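Local structure of hydroxylacyl-CoA dehydrogenase (Streptomyces coelicolor, 5BKA) at residues 17-22 / 130-136; 116-122 / 135-141. The protein belongs to the SnoaL-like group of the NTF2 superfamily and probably takes part in biosynthesis of the polyketide actinorhodin. All blocks are in the same frame, centred on the assembly; numbering follows the deposited sequence.

Interaction 1 of 2, residues 17-22 / 130-136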
ATOM      1  N   PHE B  17     -10.651   4.698  -5.835  1.00 37.00           N
ATOM      2  CA  PHE B  17     -11.795   3.791  -5.854  1.00 35.50           C
ATOM      3  C   PHE B  17     -11.566   2.604  -4.924  1.00 34.33           C
ATOM      4  O   PHE B  17     -12.441   2.245  -4.130  1.00 34.70           O
ATOM      5  CB  PHE B  17     -12.054   3.323  -7.289  1.00 36.05           C
ATOM      6  CG  PHE B  17     -13.166   2.319  -7.415  1.00 36.51           C
ATOM      7  CD1 PHE B  17     -14.490   2.726  -7.406  1.00 39.15           C
ATOM      8  CD2 PHE B  17     -12.885   0.969  -7.557  1.00 38.51           C
ATOM      9  CE1 PHE B  17     -15.514   1.804  -7.528  1.00 38.77           C
ATOM     10  CE2 PHE B  17     -13.904   0.043  -7.680  1.00 38.11           C
ATOM     11  CZ  PHE B  17     -15.220   0.461  -7.665  1.00 37.77           C
ATOM     12  N   TYR B  18     -10.382   1.991  -5.004  1.00 33.14           N
ATOM     13  CA  TYR B  18     -10.072   0.855  -4.140  1.00 32.26           C
ATOM     14  C   TYR B  18      -9.982   1.275  -2.677  1.00 34.29           C
ATOM     15  O   TYR B  18     -10.377   0.516  -1.784  1.00 32.16           O
ATOM     16  CB  TYR B  18      -8.763   0.200  -4.581  1.00 31.30           C
ATOM     17  CG  TYR B  18      -8.882  -0.653  -5.822  1.00 31.56           C
ATOM     18  CD1 TYR B  18     -10.104  -1.188  -6.207  1.00 32.38           C
ATOM     19  CD2 TYR B  18      -7.769  -0.927  -6.606  1.00 31.19           C
ATOM     20  CE1 TYR B  18     -10.214  -1.968  -7.341  1.00 32.85           C
ATOM     21  CE2 TYR B  18      -7.869  -1.707  -7.739  1.00 31.70           C
ATOM     22  CZ  TYR B  18      -9.094  -2.225  -8.102  1.00 32.53           C
ATOM     23  OH  TYR B  18      -9.196  -3.003  -9.232  1.00 33.26           O
ATOM     24  N   GLY B  19      -9.457   2.473  -2.412  1.00 32.27           N
ATOM     25  CA  GLY B  19      -9.327   2.922  -1.034  1.00 32.41           C
ATOM     26  C   GLY B  19     -10.665   3.027  -0.329  1.00 33.53           C
ATOM     27  O   GLY B  19     -10.839   2.516   0.780  1.00 33.64           O
ATOM     28  N   HIS B  20     -11.631   3.693  -0.966  1.00 34.63           N
ATOM     29  CA  HIS B  20     -12.974   3.782  -0.401  1.00 35.95           C
ATOM     30  C   HIS B  20     -13.651   2.418  -0.367  1.00 35.85           C
ATOM     31  O   HIS B  20     -14.334   2.081   0.609  1.00 36.57           O
ATOM     32  CB  HIS B  20     -13.814   4.776  -1.202  1.00 37.35           C
ATOM     33  CG  HIS B  20     -13.424   6.207  -0.995  1.00 38.10           C
ATOM     34  ND1 HIS B  20     -14.023   7.013  -0.051  1.00 39.55           N
ATOM     35  CD2 HIS B  20     -12.497   6.976  -1.613  1.00 37.86           C
ATOM     36  CE1 HIS B  20     -13.481   8.217  -0.096  1.00 41.43           C
ATOM     37  NE2 HIS B  20     -12.551   8.221  -1.035  1.00 39.14           N
ATOM     38  N   GLN B  21     -13.478   1.625  -1.427  1.00 35.19           N
ATOM     39  CA  GLN B  21     -14.165   0.341  -1.533  1.00 37.05           C
ATOM     40  C   GLN B  21     -13.765  -0.600  -0.401  1.00 34.86           C
ATOM     41  O   GLN B  21     -14.625  -1.173   0.279  1.00 35.73           O
ATOM     42  CB  GLN B  21     -13.870  -0.286  -2.897  1.00 34.89           C
ATOM     43  CG  GLN B  21     -14.490  -1.652  -3.129  1.00 41.14           C
ATOM     44  CD  GLN B  21     -14.156  -2.210  -4.501  1.00 41.10           C
ATOM     45  OE1 GLN B  21     -12.990  -2.290  -4.885  1.00 34.05           O
ATOM     46  NE2 GLN B  21     -15.182  -2.594  -5.251  1.00 37.94           N
HETATM   47  N   MSE B  22     -12.463  -0.768  -0.180  1.00 33.68           N
HETATM   48  CA  MSE B  22     -11.963  -1.707   0.825  1.00 33.36           C
HETATM   49  C   MSE B  22     -12.270  -1.259   2.250  1.00 34.17           C
HETATM   50  O   MSE B  22     -12.507  -2.085   3.130  1.00 34.70           O
HETATM   51  CB  MSE B  22     -10.455  -1.905   0.673  1.00 32.13           C
HETATM   52  CG  MSE B  22     -10.050  -2.758  -0.510  1.00 53.11           C
HETATM   53 SE   MSE B  22     -11.282  -4.220  -0.849  1.00 59.13          SE
HETATM   54  CE  MSE B  22     -11.586  -3.859  -2.707  1.00 42.90           C
ATOM     55  N   GLU B 130     -18.590   7.700 -13.743  1.00 53.94           N
ATOM     56  CA  GLU B 130     -18.182   7.029 -12.517  1.00 46.92           C
ATOM     57  C   GLU B 130     -17.849   5.568 -12.792  1.00 47.55           C
ATOM     58  O   GLU B 130     -18.456   4.917 -13.641  1.00 46.52           O
ATOM     59  CB  GLU B 130     -19.270   7.136 -11.440  1.00 54.11           C
ATOM     60  CG  GLU B 130     -18.964   6.464 -10.086  1.00 55.08           C
ATOM     61  CD  GLU B 130     -17.530   6.638  -9.588  1.00 64.53           C
ATOM     62  OE1 GLU B 130     -17.072   5.760  -8.829  1.00 58.44           O
ATOM     63  OE2 GLU B 130     -16.868   7.650  -9.907  1.00 68.89           O
ATOM     64  N   LEU B 131     -16.860   5.064 -12.064  1.00 43.19           N
ATOM     65  CA  LEU B 131     -16.392   3.700 -12.228  1.00 45.69           C
ATOM     66  C   LEU B 131     -17.228   2.730 -11.403  1.00 44.29           C
ATOM     67  O   LEU B 131     -17.738   3.067 -10.333  1.00 46.65           O
ATOM     68  CB  LEU B 131     -14.923   3.577 -11.821  1.00 42.78           C
ATOM     69  CG  LEU B 131     -13.883   4.180 -12.763  1.00 43.86           C
ATOM     70  CD1 LEU B 131     -12.519   4.216 -12.091  1.00 43.64           C
ATOM     71  CD2 LEU B 131     -13.824   3.408 -14.069  1.00 43.63           C
ATOM     72  N   LEU B 132     -17.336   1.504 -11.911  1.00 41.29           N
ATOM     73  CA  LEU B 132     -18.048   0.427 -11.241  1.00 41.10           C
ATOM     74  C   LEU B 132     -17.356  -0.878 -11.597  1.00 40.05           C
ATOM     75  O   LEU B 132     -16.688  -0.984 -12.629  1.00 40.18           O
ATOM     76  CB  LEU B 132     -19.527   0.369 -11.641  1.00 43.41           C
ATOM     77  CG  LEU B 132     -20.486   1.414 -11.074  1.00 46.97           C
ATOM     78  CD1 LEU B 132     -21.851   1.285 -11.731  1.00 47.35           C
ATOM     79  CD2 LEU B 132     -20.600   1.279  -9.565  1.00 47.07           C
ATOM     80  N   LEU B 133     -17.538  -1.880 -10.742  1.00 39.25           N
ATOM     81  CA  LEU B 133     -16.859  -3.163 -10.879  1.00 38.27           C
ATOM     82  C   LEU B 133     -17.837  -4.157 -11.495  1.00 39.94           C
ATOM     83  O   LEU B 133     -18.826  -4.538 -10.861  1.00 40.69           O
ATOM     84  CB  LEU B 133     -16.353  -3.645  -9.518  1.00 40.09           C
ATOM     85  CG  LEU B 133     -15.238  -4.689  -9.467  1.00 39.77           C
ATOM     86  CD1 LEU B 133     -14.101  -4.309 -10.393  1.00 37.20           C
ATOM     87  CD2 LEU B 133     -14.730  -4.845  -8.045  1.00 39.68           C
ATOM     88  N   ARG B 134     -17.551  -4.583 -12.729  1.00 41.10           N
ATOM     89  CA  ARG B 134     -18.334  -5.648 -13.346  1.00 42.42           C
ATOM     90  C   ARG B 134     -18.073  -6.994 -12.684  1.00 46.56           C
ATOM     91  O   ARG B 134     -19.016  -7.741 -12.396  1.00 42.70           O
ATOM     92  CB  ARG B 134     -18.028  -5.719 -14.842  1.00 50.16           C
ATOM     93  N   SER B 135     -16.805  -7.327 -12.444  1.00 39.80           N
ATOM     94  CA  SER B 135     -16.463  -8.632 -11.903  1.00 39.17           C
ATOM     95  C   SER B 135     -15.190  -8.534 -11.076  1.00 37.39           C
ATOM     96  O   SER B 135     -14.317  -7.701 -11.340  1.00 35.98           O
ATOM     97  CB  SER B 135     -16.289  -9.676 -13.011  1.00 43.85           C
ATOM     98  OG  SER B 135     -15.419  -9.201 -14.019  1.00 45.76           O
ATOM     99  N   ARG B 136     -15.099  -9.401 -10.069  1.00 36.12           N
ATOM    100  CA  ARG B 136     -13.892  -9.554  -9.264  1.00 35.18           C
ATOM    101  C   ARG B 136     -13.640 -11.036  -9.036  1.00 34.38           C
ATOM    102  O   ARG B 136     -14.503 -11.736  -8.499  1.00 35.85           O
ATOM    103  CB  ARG B 136     -14.015  -8.825  -7.925  1.00 33.04           C
ATOM    104  CG  ARG B 136     -12.954  -9.221  -6.926  1.00 36.21           C
ATOM    105  CD  ARG B 136     -12.877  -8.223  -5.795  1.00 30.34           C
ATOM    106  NE  ARG B 136     -12.242  -6.976  -6.207  1.00 29.74           N
ATOM    107  CZ  ARG B 136     -12.414  -5.820  -5.577  1.00 29.49           C
ATOM    108  NH1 ARG B 136     -13.208  -5.766  -4.519  1.00 29.81           N
ATOM    109  NH2 ARG B 136     -11.800  -4.723  -6.003  1.00 29.16           N
TER
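Gln21 of helix 10-26 reaches across to Arg136, just past the bulge in strand 132-140, and its side chain carries the polar part of the contact. Its CB, 3.2 Å from Phe17 O one turn back, still belongs to the helix surface. From there the chain runs straight out, with CG opposite the backbone N (chi1 178°) and CD opposite CA, which carries the amide to the edge of the guanidinium, coming from the opposite direction, the two planes 62° apart. CD lies 3.7 Å from Arg136 NH1. At the tip the branches part: OE1 accepts Arg136 NH2 at 2.9 Å, the donor standing above the carbonyl plane rather than in it, while NE2 rests 3.6 Å from Leu133 CD2 and bonds to Thr36 OG1. A leucine in place of Gln21 would probably leave Arg136 NH2 with one acceptor fewer and Thr36 without its amide donor.

The guanidinium is enclosed by its neighbours. Leu133 CD2 lies over the centre of one face, 3.5 Å above the plane; the CE methyl of selenomethionine Met22 approaches NH1 and CZ of Arg136 obliquely; Tyr18 CE1 comes to 3.4 Å from Arg136 NH2. NH1 is taken by Tyr33 OH, and NH2 also serves Asp121. Ahead of the strand, Phe17 CE1 lies 3.8 Å from the Leu131 carbonyl O, set oblique to the ring. The second subunit adds His82, which packs on Tyr18 and Met22.

A classic beta bulge, in which Arg134 and Ser135 both face Val122, turns the strand here, and both Leu133 and Arg136 point toward the helix. An N-terminal helix laid against a strongly curved sheet in this way is characteristic of the NTF2-like alpha+beta cone.

Interaction 2 of 2, residues 116-122 / 135-141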
ATOM      1  N   SER B 116      -2.586 -14.476   0.924  1.00 22.99           N
ATOM      2  CA  SER B 116      -2.045 -13.583  -0.092  1.00 22.54           C
ATOM      3  C   SER B 116      -2.760 -13.888  -1.402  1.00 23.45           C
ATOM      4  O   SER B 116      -2.863 -15.053  -1.799  1.00 26.17           O
ATOM      5  CB  SER B 116      -0.533 -13.779  -0.228  1.00 25.38           C
ATOM      6  OG  SER B 116       0.008 -13.070  -1.331  1.00 22.24           O
ATOM      7  N   CYS B 117      -3.272 -12.853  -2.063  1.00 23.95           N
ATOM      8  CA  CYS B 117      -4.202 -13.050  -3.165  1.00 28.93           C
ATOM      9  C   CYS B 117      -3.835 -12.199  -4.372  1.00 26.14           C
ATOM     10  O   CYS B 117      -3.149 -11.178  -4.266  1.00 24.43           O
ATOM     11  CB  CYS B 117      -5.648 -12.718  -2.754  1.00 32.90           C
ATOM     12  SG  CYS B 117      -6.122 -13.245  -1.096  1.00 39.45           S
ATOM     13  N   LEU B 118      -4.321 -12.643  -5.528  1.00 25.83           N
ATOM     14  CA  LEU B 118      -4.380 -11.842  -6.742  1.00 26.23           C
ATOM     15  C   LEU B 118      -5.832 -11.443  -6.964  1.00 26.85           C
ATOM     16  O   LEU B 118      -6.729 -12.289  -6.880  1.00 27.67           O
ATOM     17  CB  LEU B 118      -3.854 -12.621  -7.950  1.00 28.12           C
ATOM     18  CG  LEU B 118      -2.340 -12.713  -8.154  1.00 29.74           C
ATOM     19  CD1 LEU B 118      -2.022 -13.465  -9.435  1.00 30.43           C
ATOM     20  CD2 LEU B 118      -1.717 -11.332  -8.184  1.00 27.55           C
ATOM     21  N   VAL B 119      -6.064 -10.164  -7.236  1.00 26.67           N
ATOM     22  CA  VAL B 119      -7.407  -9.632  -7.441  1.00 27.58           C
ATOM     23  C   VAL B 119      -7.538  -9.245  -8.908  1.00 28.60           C
ATOM     24  O   VAL B 119      -6.911  -8.282  -9.364  1.00 28.43           O
ATOM     25  CB  VAL B 119      -7.693  -8.437  -6.523  1.00 28.56           C
ATOM     26  CG1 VAL B 119      -9.100  -7.915  -6.759  1.00 27.56           C
ATOM     27  CG2 VAL B 119      -7.507  -8.833  -5.067  1.00 25.57           C
ATOM     28  N   HIS B 120      -8.356  -9.992  -9.645  1.00 30.03           N
ATOM     29  CA  HIS B 120      -8.602  -9.742 -11.061  1.00 31.54           C
ATOM     30  C   HIS B 120      -9.926  -9.001 -11.194  1.00 32.32           C
ATOM     31  O   HIS B 120     -10.994  -9.570 -10.936  1.00 33.05           O
ATOM     32  CB  HIS B 120      -8.621 -11.048 -11.850  1.00 32.98           C
ATOM     33  CG  HIS B 120      -7.362 -11.846 -11.719  1.00 37.40           C
ATOM     34  ND1 HIS B 120      -6.214 -11.543 -12.418  1.00 40.99           N
ATOM     35  CD2 HIS B 120      -7.069 -12.937 -10.970  1.00 36.91           C
ATOM     36  CE1 HIS B 120      -5.268 -12.409 -12.106  1.00 38.84           C
ATOM     37  NE2 HIS B 120      -5.761 -13.267 -11.230  1.00 38.37           N
ATOM     38  N   ASP B 121      -9.857  -7.739 -11.604  1.00 32.39           N
ATOM     39  CA  ASP B 121     -11.028  -6.880 -11.650  1.00 33.16           C
ATOM     40  C   ASP B 121     -11.333  -6.459 -13.080  1.00 34.93           C
ATOM     41  O   ASP B 121     -10.427  -6.313 -13.907  1.00 35.25           O
ATOM     42  CB  ASP B 121     -10.829  -5.627 -10.790  1.00 32.01           C
ATOM     43  CG  ASP B 121     -11.075  -5.881  -9.316  1.00 31.44           C
ATOM     44  OD1 ASP B 121     -11.576  -6.970  -8.969  1.00 31.09           O
ATOM     45  OD2 ASP B 121     -10.771  -4.982  -8.504  1.00 30.38           O
ATOM     46  N   VAL B 122     -12.620  -6.258 -13.354  1.00 36.29           N
ATOM     47  CA  VAL B 122     -13.085  -5.639 -14.589  1.00 38.14           C
ATOM     48  C   VAL B 122     -13.879  -4.393 -14.203  1.00 38.36           C
ATOM     49  O   VAL B 122     -14.941  -4.498 -13.575  1.00 38.68           O
ATOM     50  CB  VAL B 122     -13.936  -6.607 -15.426  1.00 41.60           C
ATOM     51  CG1 VAL B 122     -14.442  -5.904 -16.682  1.00 42.19           C
ATOM     52  CG2 VAL B 122     -13.138  -7.842 -15.792  1.00 40.13           C
ATOM     53  N   SER B 135     -16.805  -7.327 -12.444  1.00 39.80           N
ATOM     54  CA  SER B 135     -16.463  -8.632 -11.903  1.00 39.17           C
ATOM     55  C   SER B 135     -15.190  -8.534 -11.076  1.00 37.39           C
ATOM     56  O   SER B 135     -14.317  -7.701 -11.340  1.00 35.98           O
ATOM     57  CB  SER B 135     -16.289  -9.676 -13.011  1.00 43.85           C
ATOM     58  OG  SER B 135     -15.419  -9.201 -14.019  1.00 45.76           O
ATOM     59  N   ARG B 136     -15.099  -9.401 -10.069  1.00 36.12           N
ATOM     60  CA  ARG B 136     -13.892  -9.554  -9.264  1.00 35.18           C
ATOM     61  C   ARG B 136     -13.640 -11.036  -9.036  1.00 34.38           C
ATOM     62  O   ARG B 136     -14.503 -11.736  -8.499  1.00 35.85           O
ATOM     63  CB  ARG B 136     -14.015  -8.825  -7.925  1.00 33.04           C
ATOM     64  CG  ARG B 136     -12.954  -9.221  -6.926  1.00 36.21           C
ATOM     65  CD  ARG B 136     -12.877  -8.223  -5.795  1.00 30.34           C
ATOM     66  NE  ARG B 136     -12.242  -6.976  -6.207  1.00 29.74           N
ATOM     67  CZ  ARG B 136     -12.414  -5.820  -5.577  1.00 29.49           C
ATOM     68  NH1 ARG B 136     -13.208  -5.766  -4.519  1.00 29.81           N
ATOM     69  NH2 ARG B 136     -11.800  -4.723  -6.003  1.00 29.16           N
ATOM     70  N   HIS B 137     -12.468 -11.511  -9.452  1.00 33.74           N
ATOM     71  CA  HIS B 137     -12.061 -12.898  -9.262  1.00 33.97           C
ATOM     72  C   HIS B 137     -10.809 -12.920  -8.398  1.00 32.12           C
ATOM     73  O   HIS B 137      -9.787 -12.330  -8.765  1.00 31.28           O
ATOM     74  CB  HIS B 137     -11.816 -13.587 -10.605  1.00 35.47           C
ATOM     75  CG  HIS B 137     -13.044 -13.698 -11.453  1.00 43.80           C
ATOM     76  ND1 HIS B 137     -12.994 -13.928 -12.811  1.00 46.83           N
ATOM     77  CD2 HIS B 137     -14.358 -13.607 -11.135  1.00 45.84           C
ATOM     78  CE1 HIS B 137     -14.223 -13.976 -13.293  1.00 46.23           C
ATOM     79  NE2 HIS B 137     -15.069 -13.784 -12.298  1.00 44.36           N
ATOM     80  N   VAL B 138     -10.888 -13.600  -7.256  1.00 31.71           N
ATOM     81  CA  VAL B 138      -9.797 -13.659  -6.290  1.00 30.13           C
ATOM     82  C   VAL B 138      -9.213 -15.063  -6.295  1.00 30.65           C
ATOM     83  O   VAL B 138      -9.945 -16.049  -6.137  1.00 31.91           O
ATOM     84  CB  VAL B 138     -10.271 -13.267  -4.880  1.00 29.40           C
ATOM     85  CG1 VAL B 138      -9.109 -13.303  -3.899  1.00 27.93           C
ATOM     86  CG2 VAL B 138     -10.922 -11.892  -4.899  1.00 29.24           C
ATOM     87  N   THR B 139      -7.899 -15.153  -6.484  1.00 31.50           N
ATOM     88  CA  THR B 139      -7.166 -16.405  -6.378  1.00 33.71           C
ATOM     89  C   THR B 139      -6.199 -16.331  -5.204  1.00 33.23           C
ATOM     90  O   THR B 139      -5.770 -15.247  -4.801  1.00 31.97           O
ATOM     91  CB  THR B 139      -6.399 -16.717  -7.668  1.00 34.80           C
ATOM     92  OG1 THR B 139      -5.472 -15.659  -7.944  1.00 38.46           O
ATOM     93  CG2 THR B 139      -7.360 -16.862  -8.838  1.00 38.94           C
ATOM     94  N   HIS B 140      -5.853 -17.493  -4.661  1.00 29.36           N
ATOM     95  CA  HIS B 140      -5.010 -17.585  -3.476  1.00 31.56           C
ATOM     96  C   HIS B 140      -3.627 -18.076  -3.880  1.00 28.34           C
ATOM     97  O   HIS B 140      -3.502 -19.085  -4.584  1.00 29.77           O
ATOM     98  CB  HIS B 140      -5.625 -18.524  -2.437  1.00 36.22           C
ATOM     99  CG  HIS B 140      -6.997 -18.118  -1.995  1.00 35.25           C
ATOM    100  ND1 HIS B 140      -7.293 -16.843  -1.565  1.00 38.79           N
ATOM    101  CD2 HIS B 140      -8.152 -18.820  -1.913  1.00 39.79           C
ATOM    102  CE1 HIS B 140      -8.572 -16.775  -1.239  1.00 36.77           C
ATOM    103  NE2 HIS B 140      -9.115 -17.961  -1.441  1.00 42.06           N
ATOM    104  N   ASP B 141      -2.594 -17.359  -3.429  1.00 27.02           N
ATOM    105  CA  ASP B 141      -1.232 -17.668  -3.852  1.00 27.20           C
ATOM    106  C   ASP B 141      -0.768 -19.024  -3.339  1.00 30.37           C
ATOM    107  O   ASP B 141       0.109 -19.646  -3.950  1.00 32.31           O
ATOM    108  CB  ASP B 141      -0.277 -16.568  -3.387  1.00 25.77           C
ATOM    109  CG  ASP B 141      -0.411 -15.294  -4.200  1.00 29.39           C
ATOM    110  OD1 ASP B 141      -0.912 -15.362  -5.344  1.00 29.13           O
ATOM    111  OD2 ASP B 141      -0.015 -14.219  -3.700  1.00 26.12           O
TER
HETATM  112  O   HOH W   1      -0.660 -11.621  -4.475  1.00 28.39           O
HETATM  113  O   HOH W   2     -12.765 -10.391 -13.012  1.00 34.83           O
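Asp121 and Arg136 face each other as a non-hydrogen-bonded pair of the antiparallel hairpin and close a side-on salt bridge instead: Arg136 NE donates to Asp121 OD1 at 2.8 Å and Arg136 NH2 to Asp121 OD2 at 2.7 Å, both on the syn side of the carboxylate. The side chains run alongside each other, and the bend of the arginine at chi3 (-74°) turns NE and NH2 to the two oxygens. Arg136 NH1 goes to Tyr33 OH, and Tyr18 OH adds a weak bond to Asp121 OD2.

Main-chain groups are matched in the hydrogen-bonded pairs: His120 N to His137 O and His137 N to His120 O, each 2.9 Å; Leu118 N to Thr139 O and Thr139 N to Leu118 O, each 3.1 Å; and Val122 N to Ser135 O. A water bridges His120 O and Ser135 OG; a second donates to Cys117 O and Asp141 OD2. Where the strand ends, Asp141 N donates to Ser116 O, and Ser116 OG meets Asp141 OD2 on its anti side at 2.6 Å. His140 ND1 is the exception: buried without a hydrogen-bonding partner, it has Cys117 SG at the ring edge, 3.8 Å away, while NE2 bonds weakly to Ser46.

One ion pair, Asp121-Arg136, is thus internal to the hairpin; the other, Asp141 OD1 with Arg77 of the third subunit, links its end to a neighbouring chain.

The centres of interactions 1 and 2 lie about 13 Å apart, and the two touch directly. Both draw on strand 132-140 and share Ser135 and Arg136: the strand pairs with strand 112-124 in the sheet, and helix 10-26 packs against it. Along the chain the segments alternate: 17-22, then 116-122, then 130-136 and 135-141. Besides the shared arginine, Leu133 CD1 packs 3.5 Å from Asp121 CB. The N-terminal helix and the C-terminal hairpin are thereby joined within one SnoaL-like fold, with contacts to the second subunit on the helix and to the third at the far end of the hairpin.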